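Local atomic coordinates of putative hydrogenase expression/formation protein hupG (Rhodopseudomonas palustris, PDB entry 2QSI), a protein that is of unknown function but, as a thioredoxin-like member of the HupG/HyaE family, probably assists the expression or maturation of hydrogenase. Residues Pro17-Glu22 against Ala70-Ala75; Asp27-Ser32 against Val96-Thr101; Leu38-Asp43 against Ser92-Gln97. All blocks are in the same frame, centred on the assembly; numbering follows the deposited sequence.

Strand order in the mixed sheet of this thioredoxin-like subunit is 18-20, 68-73, 35-40, 92-106. Contact 1 joins the first two strands, contact 3 the last two, and their centres lie about 9 Å apart; a salt bridge from Glu-72 OE2 to Arg-41 NE (2.9 Å) ties them together. Contact 2 rests the end of helix 25-30 beside the last strand. Its centre is about 16 Å from that of contact 3, with which it shares Val-96 and Gln-97, and about 15 Å from that of contact 1, which it meets through the Phe-28 ring. Contacts 2 and 3 both touch the second subunit. Contact 3 holds Gly-42 of the dithiothreitol pocket and brings the Phe-40 side chain to about 5 Å from this ligand, probably a crystallisation additive.

Contact 1: Pro17-Glu22 against Ala70-Ala75; sequences PTLVDE and AAEVAA
Leu-19 and Val-20 pair in parallel with Glu-72 and Val-73, placing the outermost strand of a thioredoxin-like sheet beside strand 68-73. The chain returns to this pairing after helix 25-30, strand 35-40 and helix 50-62, and the two short strand segments diverge by 45°.

Backbone hydrogen bonds carry the pairing. Glu-72 N gives its proton to Thr-18 O (2.7 Å), and Val-20 N to Glu-72 O in a bond whose donor lies almost on the extension of the carbonyl, with a C=O...N angle of 174°. Just past the end of strand 68-73, Ala-74 N donates to Val-20 O at 2.7 Å. Weaker CA-H...O contacts add to these: Ala-71 CA approaches Thr-18 O and Leu-19 CA approaches Glu-72 O.

Apolar contacts differ between the faces. On the face of Val-20 and Ala-71, which helix 25-30 covers through Val-25 and Phe-28, Val-20 CG1 packs on Ala-71 CB at 3.8 Å while CG2 leans over Glu-72 O. On the other face the Leu-19 and Glu-72 side chains run alongside each other in a common direction. Leu-19 CG is anti to the backbone N (chi1 -170°), and its CD1 comes to 3.5 Å from Glu-72 O and 3.8 Å from Glu-72 CG. The Glu-72 chain is extended beyond CG, and its carboxylate forms a salt bridge with Arg-41. At the far end, Asp-21 CB meets Ala-74 CB, whereas the Asp-21 carboxylate turns away to accept a hydrogen bond from Thr-24 N.

Beside Thr-18 and Ala-70 a water bridges the segments: it donates to Ala-70 O (2.7 Å) and is hydrogen-bonded to Thr-18 OG1 at 2.9 Å.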
# COMPACT_ATOMS: atom_id res chain seq x y z
N PRO A 17 -4.44 -11.59 15.29
CA PRO A 17 -4.57 -12.97 14.84
C PRO A 17 -6.00 -13.17 14.37
O PRO A 17 -6.82 -13.74 15.09
CB PRO A 17 -4.31 -13.76 16.13
CG PRO A 17 -4.70 -12.76 17.27
CD PRO A 17 -5.01 -11.42 16.64
N THR A 18 -6.32 -12.61 13.23
CA THR A 18 -7.58 -12.91 12.62
C THR A 18 -7.26 -13.95 11.61
O THR A 18 -6.08 -14.30 11.40
CB THR A 18 -8.20 -11.70 11.86
OG1 THR A 18 -7.59 -10.48 12.28
CG2 THR A 18 -9.70 -11.68 12.12
N LEU A 19 -8.33 -14.44 10.98
CA LEU A 19 -8.22 -15.25 9.82
C LEU A 19 -8.79 -14.44 8.66
O LEU A 19 -9.94 -13.91 8.74
CB LEU A 19 -9.00 -16.55 10.05
CG LEU A 19 -8.87 -17.70 9.07
CD1 LEU A 19 -7.41 -18.16 8.95
CD2 LEU A 19 -9.81 -18.80 9.56
N VAL A 20 -7.99 -14.27 7.60
CA VAL A 20 -8.43 -13.55 6.42
C VAL A 20 -8.43 -14.39 5.14
O VAL A 20 -7.67 -15.35 4.99
CB VAL A 20 -7.57 -12.28 6.13
CG1 VAL A 20 -7.72 -11.25 7.27
CG2 VAL A 20 -6.10 -12.64 5.84
N ASP A 21 -9.27 -13.99 4.20
CA ASP A 21 -9.33 -14.61 2.88
C ASP A 21 -9.24 -13.55 1.79
O ASP A 21 -9.06 -12.37 2.08
CB ASP A 21 -10.59 -15.50 2.74
CG ASP A 21 -11.89 -14.72 2.78
OD1 ASP A 21 -11.96 -13.52 2.46
OD2 ASP A 21 -12.91 -15.35 3.14
N GLU A 22 -9.34 -13.98 0.54
CA GLU A 22 -9.27 -13.04 -0.59
C GLU A 22 -10.41 -12.01 -0.54
O GLU A 22 -10.26 -10.91 -1.06
CB GLU A 22 -9.19 -13.78 -1.95
CG GLU A 22 -7.78 -14.30 -2.28
CD GLU A 22 -7.75 -15.33 -3.41
OE1 GLU A 22 -8.38 -16.39 -3.27
OE2 GLU A 22 -7.08 -15.07 -4.44
N ALA A 70 -1.41 -8.92 13.17
CA ALA A 70 -1.26 -10.19 12.45
C ALA A 70 -2.59 -10.70 11.94
O ALA A 70 -3.65 -10.45 12.53
CB ALA A 70 -0.60 -11.27 13.35
N ALA A 71 -2.53 -11.42 10.85
CA ALA A 71 -3.64 -12.21 10.35
C ALA A 71 -3.10 -13.47 9.68
O ALA A 71 -2.08 -13.43 8.98
CB ALA A 71 -4.48 -11.44 9.34
N GLU A 72 -3.83 -14.57 9.86
CA GLU A 72 -3.54 -15.84 9.20
C GLU A 72 -4.33 -15.88 7.91
O GLU A 72 -5.48 -15.45 7.87
CB GLU A 72 -3.93 -17.02 10.09
CG GLU A 72 -3.64 -18.36 9.43
CD GLU A 72 -3.78 -19.55 10.35
OE1 GLU A 72 -3.59 -19.40 11.59
OE2 GLU A 72 -4.03 -20.65 9.81
N VAL A 73 -3.69 -16.37 6.86
CA VAL A 73 -4.30 -16.52 5.55
C VAL A 73 -5.11 -17.82 5.50
O VAL A 73 -4.59 -18.91 5.79
CB VAL A 73 -3.22 -16.46 4.44
CG1 VAL A 73 -3.82 -16.65 3.06
CG2 VAL A 73 -2.49 -15.09 4.49
N ALA A 74 -6.39 -17.70 5.15
CA ALA A 74 -7.28 -18.87 4.92
C ALA A 74 -6.67 -19.82 3.85
O ALA A 74 -5.99 -19.40 2.90
CB ALA A 74 -8.72 -18.39 4.53
N ALA A 75 -6.87 -21.12 4.04
CA ALA A 75 -6.20 -22.11 3.18
C ALA A 75 -6.51 -21.91 1.69
O ALA A 75 -5.63 -21.98 0.83
CB ALA A 75 -6.62 -23.52 3.61
O HOH W 1 -5.57 -9.09 13.89

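Contact 2: Asp27-Ser32 against Val96-Thr101; sequences DFIAHS and VQPERT
Ile-29 and Pro-98 are the main partners where the last turn of helix 25-30 meets the loop that interrupts strand 92-106. From CB, which faces the strand, the Ile-29 side chain divides. The methyl CG2, set anti to the backbone N beside the carbonyl carbon, lies over Pro-98 at 3.8 Å from its CA and 3.9 Å from its CB, and also comes within 4.2 Å of Val-96 CG1. The other branch leaves beside the backbone N through CG1 and extends straight to CD1 (chi2 -179°), while the residue as a whole also packs on Phe-85 of helix 78-85. The Ile-29 and Pro-98 side chains run askew rather than alongside one another.

Ring atoms also meet polar atoms: Pro-98 CB and CG both lie 3.3 Å from Ile-29 O, and Ser-32 OG is 3.5 Å from Pro-98 CG. The serine hydroxyl is held near the helix end: it lies 2.9 Å from Ile-29 O and is also within hydrogen-bonding reach of Lys-34 O, with its proton not assigned between these acceptors. Strand 35-40 reaches the proline as well, through Ile-35.

The dimer interface flanks the loop: Val-96, Gln-97, Arg-100 and Thr-101 pair with an antiparallel strand of the second subunit, and Glu-99 in the loop forms a salt bridge with Arg-84 of that chain. Thr-101 OG1 is hydrogen-bonded to Phe-85 O of the same neighbour.

No direct hydrogen bond links the two segments. Their direct contact is by van der Waals packing, both methyl on ring and ring carbons against the Ile-29 carbonyl and Ser-32 hydroxyl; proline has no amide proton to give, and its CB and CG are what approach that carbonyl.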
# COMPACT_ATOMS: atom_id res chain seq x y z
N ASP A 27 -9.51 -4.94 2.94
CA ASP A 27 -9.93 -3.98 3.96
C ASP A 27 -9.15 -4.20 5.27
O ASP A 27 -8.83 -3.22 5.97
CB ASP A 27 -11.46 -4.03 4.21
CG ASP A 27 -12.29 -3.71 2.96
OD1 ASP A 27 -11.84 -3.01 2.02
OD2 ASP A 27 -13.45 -4.16 2.93
N PHE A 28 -8.81 -5.44 5.61
CA PHE A 28 -8.01 -5.69 6.82
C PHE A 28 -6.72 -4.87 6.79
O PHE A 28 -6.36 -4.21 7.76
CB PHE A 28 -7.66 -7.18 6.99
CG PHE A 28 -6.90 -7.46 8.22
CD1 PHE A 28 -7.54 -7.44 9.45
CD2 PHE A 28 -5.53 -7.68 8.19
CE1 PHE A 28 -6.82 -7.65 10.63
CE2 PHE A 28 -4.81 -7.88 9.38
CZ PHE A 28 -5.45 -7.85 10.58
N ILE A 29 -6.02 -4.93 5.67
CA ILE A 29 -4.73 -4.29 5.54
C ILE A 29 -4.91 -2.81 5.47
O ILE A 29 -4.25 -2.06 6.20
CB ILE A 29 -3.98 -4.75 4.26
CG1 ILE A 29 -3.70 -6.23 4.35
CG2 ILE A 29 -2.66 -3.97 4.11
CD1 ILE A 29 -2.94 -6.80 3.17
N ALA A 30 -5.81 -2.39 4.60
CA ALA A 30 -5.85 -0.97 4.24
C ALA A 30 -6.19 -0.11 5.47
O ALA A 30 -5.62 0.98 5.65
CB ALA A 30 -6.82 -0.76 3.09
N HIS A 31 -7.05 -0.63 6.36
CA HIS A 31 -7.48 0.13 7.57
C HIS A 31 -6.93 -0.34 8.95
O HIS A 31 -7.48 0.01 10.01
CB HIS A 31 -8.99 0.19 7.58
CG HIS A 31 -9.57 0.68 6.28
ND1 HIS A 31 -9.44 1.99 5.86
CD2 HIS A 31 -10.26 0.04 5.32
CE1 HIS A 31 -10.04 2.13 4.70
NE2 HIS A 31 -10.57 0.97 4.35
N SER A 32 -5.83 -1.08 8.93
CA SER A 32 -5.13 -1.49 10.16
C SER A 32 -4.43 -0.35 10.90
O SER A 32 -4.31 -0.37 12.14
CB SER A 32 -4.07 -2.55 9.82
OG SER A 32 -3.17 -2.03 8.85
N VAL A 96 3.69 -6.50 5.34
CA VAL A 96 3.05 -5.67 4.31
C VAL A 96 2.72 -4.28 4.86
O VAL A 96 2.04 -4.18 5.88
CB VAL A 96 1.74 -6.29 3.82
CG1 VAL A 96 1.08 -5.38 2.81
CG2 VAL A 96 1.95 -7.70 3.21
N GLN A 97 3.13 -3.23 4.16
CA GLN A 97 2.78 -1.89 4.55
C GLN A 97 1.52 -1.48 3.79
O GLN A 97 1.49 -1.52 2.56
CB GLN A 97 3.94 -0.97 4.19
CG GLN A 97 3.78 0.40 4.66
CD GLN A 97 4.99 1.21 4.37
OE1 GLN A 97 5.26 1.54 3.23
NE2 GLN A 97 5.72 1.56 5.40
N PRO A 98 0.46 -1.10 4.54
CA PRO A 98 -0.76 -0.64 3.89
C PRO A 98 -0.54 0.60 3.05
O PRO A 98 0.35 1.44 3.35
CB PRO A 98 -1.68 -0.31 5.04
CG PRO A 98 -1.16 -0.99 6.22
CD PRO A 98 0.32 -1.12 6.00
N GLU A 99 -1.44 0.81 2.11
CA GLU A 99 -1.40 2.05 1.32
C GLU A 99 -1.68 3.23 2.26
O GLU A 99 -2.37 3.07 3.28
CB GLU A 99 -2.37 2.00 0.16
CG GLU A 99 -3.83 2.00 0.53
CD GLU A 99 -4.73 1.82 -0.68
OE1 GLU A 99 -4.20 1.55 -1.82
OE2 GLU A 99 -5.95 1.98 -0.49
N ARG A 100 -1.16 4.41 1.90
CA ARG A 100 -1.38 5.61 2.72
C ARG A 100 -1.48 6.80 1.80
O ARG A 100 -0.65 6.97 0.91
CB ARG A 100 -0.24 5.80 3.74
CG ARG A 100 -0.45 6.89 4.77
CD ARG A 100 0.88 7.17 5.51
NE ARG A 100 1.11 8.62 5.60
CZ ARG A 100 2.31 9.20 5.56
NH1 ARG A 100 3.43 8.48 5.41
NH2 ARG A 100 2.40 10.52 5.65
N THR A 101 -2.50 7.61 2.03
CA THR A 101 -2.63 8.87 1.28
C THR A 101 -1.70 9.88 1.97
O THR A 101 -1.91 10.23 3.15
CB THR A 101 -4.12 9.34 1.25
OG1 THR A 101 -4.90 8.35 0.56
CG2 THR A 101 -4.21 10.66 0.53
O HOH W 2 -5.26 2.58 3.86

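Contact 3: Leu38-Asp43 against Ser92-Gln97; sequences LFFRGD and SLAVVQ
Leu-38 and Ala-94 form a hydrogen-bonded antiparallel pair at the close-packed part of this contact. Leu-38 N donates to Ala-94 O, and Ala-94 N returns a bond to Leu-38 O from within the carbonyl plane, both at 2.8 Å. Phe-40 and Ser-92 repeat the exchange two residues along, beyond the non-hydrogen-bonded pair Phe-39 and Leu-93: Phe-40 N reaches Ser-92 O at 2.9 Å, while Ser-92 N meets a lone pair of Phe-40 O at 3.0 Å with an N-H...O angle of 153°.

The face bearing Leu-38, Phe-40 and Ala-94 is packed against helix 78-85. The Phe-40 CG, anti to the carbonyl carbon (chi1 -65°), sets the CD2-CE2 edge of the ring beside Ser-92 O and Ala-94 CB, with CE2 4.0 Å from that methyl. The Leu-38 and Val-96 side chains run askew, Leu-38 CD1 4.2 Å from Val-96 CG2. On the face covered by helix 50-62, Leu-93 CD2 approaches Phe-39 CD1 obliquely (3.9 Å).

In this thioredoxin-like fold the pairing sets the antiparallel strand 92-106 beside strand 35-40. Its far side continues the sheet into the second subunit, where Leu-93 packs on Tyr-114 of that chain.

The loose side begins after Phe-40, as the segment leaves the sheet through partly exposed Arg-41 and Gly-42 to exposed Asp-43. Arg-41 folds back instead: Phe-39 CE2 sits 3.7 Å above its guanidinium plane, nearer the edge than the middle. Gly-42 borders the bound dithiothreitol, and Asp-43 OD2 accepts a hydrogen bond from Arg-46 N.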
# COMPACT_ATOMS: atom_id res chain seq x y z
N LEU A 38 1.22 -11.08 7.59
CA LEU A 38 0.36 -12.13 7.10
C LEU A 38 1.09 -13.43 7.25
O LEU A 38 2.22 -13.57 6.78
CB LEU A 38 0.02 -11.96 5.62
CG LEU A 38 -0.78 -10.73 5.21
CD1 LEU A 38 -0.92 -10.73 3.67
CD2 LEU A 38 -2.07 -10.66 5.98
N PHE A 39 0.41 -14.37 7.92
CA PHE A 39 0.90 -15.70 8.23
C PHE A 39 0.32 -16.71 7.24
O PHE A 39 -0.88 -16.96 7.24
CB PHE A 39 0.51 -16.08 9.67
CG PHE A 39 0.80 -17.49 10.04
CD1 PHE A 39 1.95 -18.13 9.64
CD2 PHE A 39 -0.08 -18.16 10.91
CE1 PHE A 39 2.20 -19.46 10.06
CE2 PHE A 39 0.16 -19.43 11.30
CZ PHE A 39 1.31 -20.09 10.87
N PHE A 40 1.23 -17.26 6.42
CA PHE A 40 0.93 -18.41 5.54
C PHE A 40 1.39 -19.69 6.23
O PHE A 40 2.60 -19.92 6.46
CB PHE A 40 1.65 -18.24 4.21
CG PHE A 40 1.15 -17.05 3.41
CD1 PHE A 40 0.19 -17.22 2.41
CD2 PHE A 40 1.61 -15.75 3.68
CE1 PHE A 40 -0.25 -16.14 1.64
CE2 PHE A 40 1.11 -14.66 2.97
CZ PHE A 40 0.17 -14.85 1.96
N ARG A 41 0.40 -20.48 6.61
CA ARG A 41 0.60 -21.65 7.44
C ARG A 41 0.87 -22.88 6.60
O ARG A 41 2.01 -23.34 6.52
CB ARG A 41 -0.64 -21.88 8.36
CG ARG A 41 -0.48 -23.10 9.26
CD ARG A 41 -1.79 -23.50 9.93
NE ARG A 41 -2.25 -22.56 10.96
CZ ARG A 41 -1.93 -22.59 12.26
NH1 ARG A 41 -1.14 -23.53 12.76
NH2 ARG A 41 -2.47 -21.69 13.06
N GLY A 42 -0.16 -23.39 5.93
CA GLY A 42 -0.07 -24.63 5.20
C GLY A 42 -0.67 -25.84 5.88
O GLY A 42 -0.93 -25.86 7.09
N ASP A 43 -0.87 -26.88 5.09
CA ASP A 43 -1.41 -28.15 5.60
C ASP A 43 -0.55 -28.73 6.72
O ASP A 43 0.68 -28.65 6.66
CB ASP A 43 -1.47 -29.15 4.43
CG ASP A 43 -1.87 -30.52 4.88
OD1 ASP A 43 -3.06 -30.69 5.22
OD2 ASP A 43 -1.00 -31.40 4.89
N SER A 92 5.39 -19.10 5.83
CA SER A 92 6.07 -17.83 5.71
C SER A 92 5.30 -16.75 6.49
O SER A 92 4.10 -16.87 6.70
CB SER A 92 6.12 -17.36 4.22
OG SER A 92 7.09 -18.08 3.46
N LEU A 93 6.01 -15.70 6.87
CA LEU A 93 5.41 -14.41 7.20
C LEU A 93 5.65 -13.39 6.06
O LEU A 93 6.81 -13.17 5.65
CB LEU A 93 6.01 -13.86 8.47
CG LEU A 93 5.93 -14.77 9.69
CD1 LEU A 93 6.52 -14.06 10.90
CD2 LEU A 93 4.45 -15.10 9.95
N ALA A 94 4.60 -12.76 5.57
CA ALA A 94 4.74 -11.63 4.64
C ALA A 94 4.43 -10.36 5.41
O ALA A 94 3.33 -10.25 5.96
CB ALA A 94 3.79 -11.79 3.46
N VAL A 95 5.40 -9.42 5.45
CA VAL A 95 5.26 -8.15 6.16
C VAL A 95 4.86 -7.09 5.14
O VAL A 95 5.61 -6.82 4.18
CB VAL A 95 6.54 -7.78 6.89
CG1 VAL A 95 6.33 -6.50 7.72
CG2 VAL A 95 7.00 -8.95 7.78
N VAL A 96 3.69 -6.50 5.34
CA VAL A 96 3.05 -5.67 4.31
C VAL A 96 2.72 -4.28 4.86
O VAL A 96 2.04 -4.18 5.88
CB VAL A 96 1.74 -6.29 3.82
CG1 VAL A 96 1.08 -5.38 2.81
CG2 VAL A 96 1.95 -7.70 3.21
N GLN A 97 3.13 -3.23 4.16
CA GLN A 97 2.78 -1.89 4.55
C GLN A 97 1.52 -1.48 3.79
O GLN A 97 1.49 -1.52 2.56
CB GLN A 97 3.94 -0.97 4.19
CG GLN A 97 3.78 0.40 4.66
CD GLN A 97 4.99 1.21 4.37
OE1 GLN A 97 5.26 1.54 3.23
NE2 GLN A 97 5.72 1.56 5.40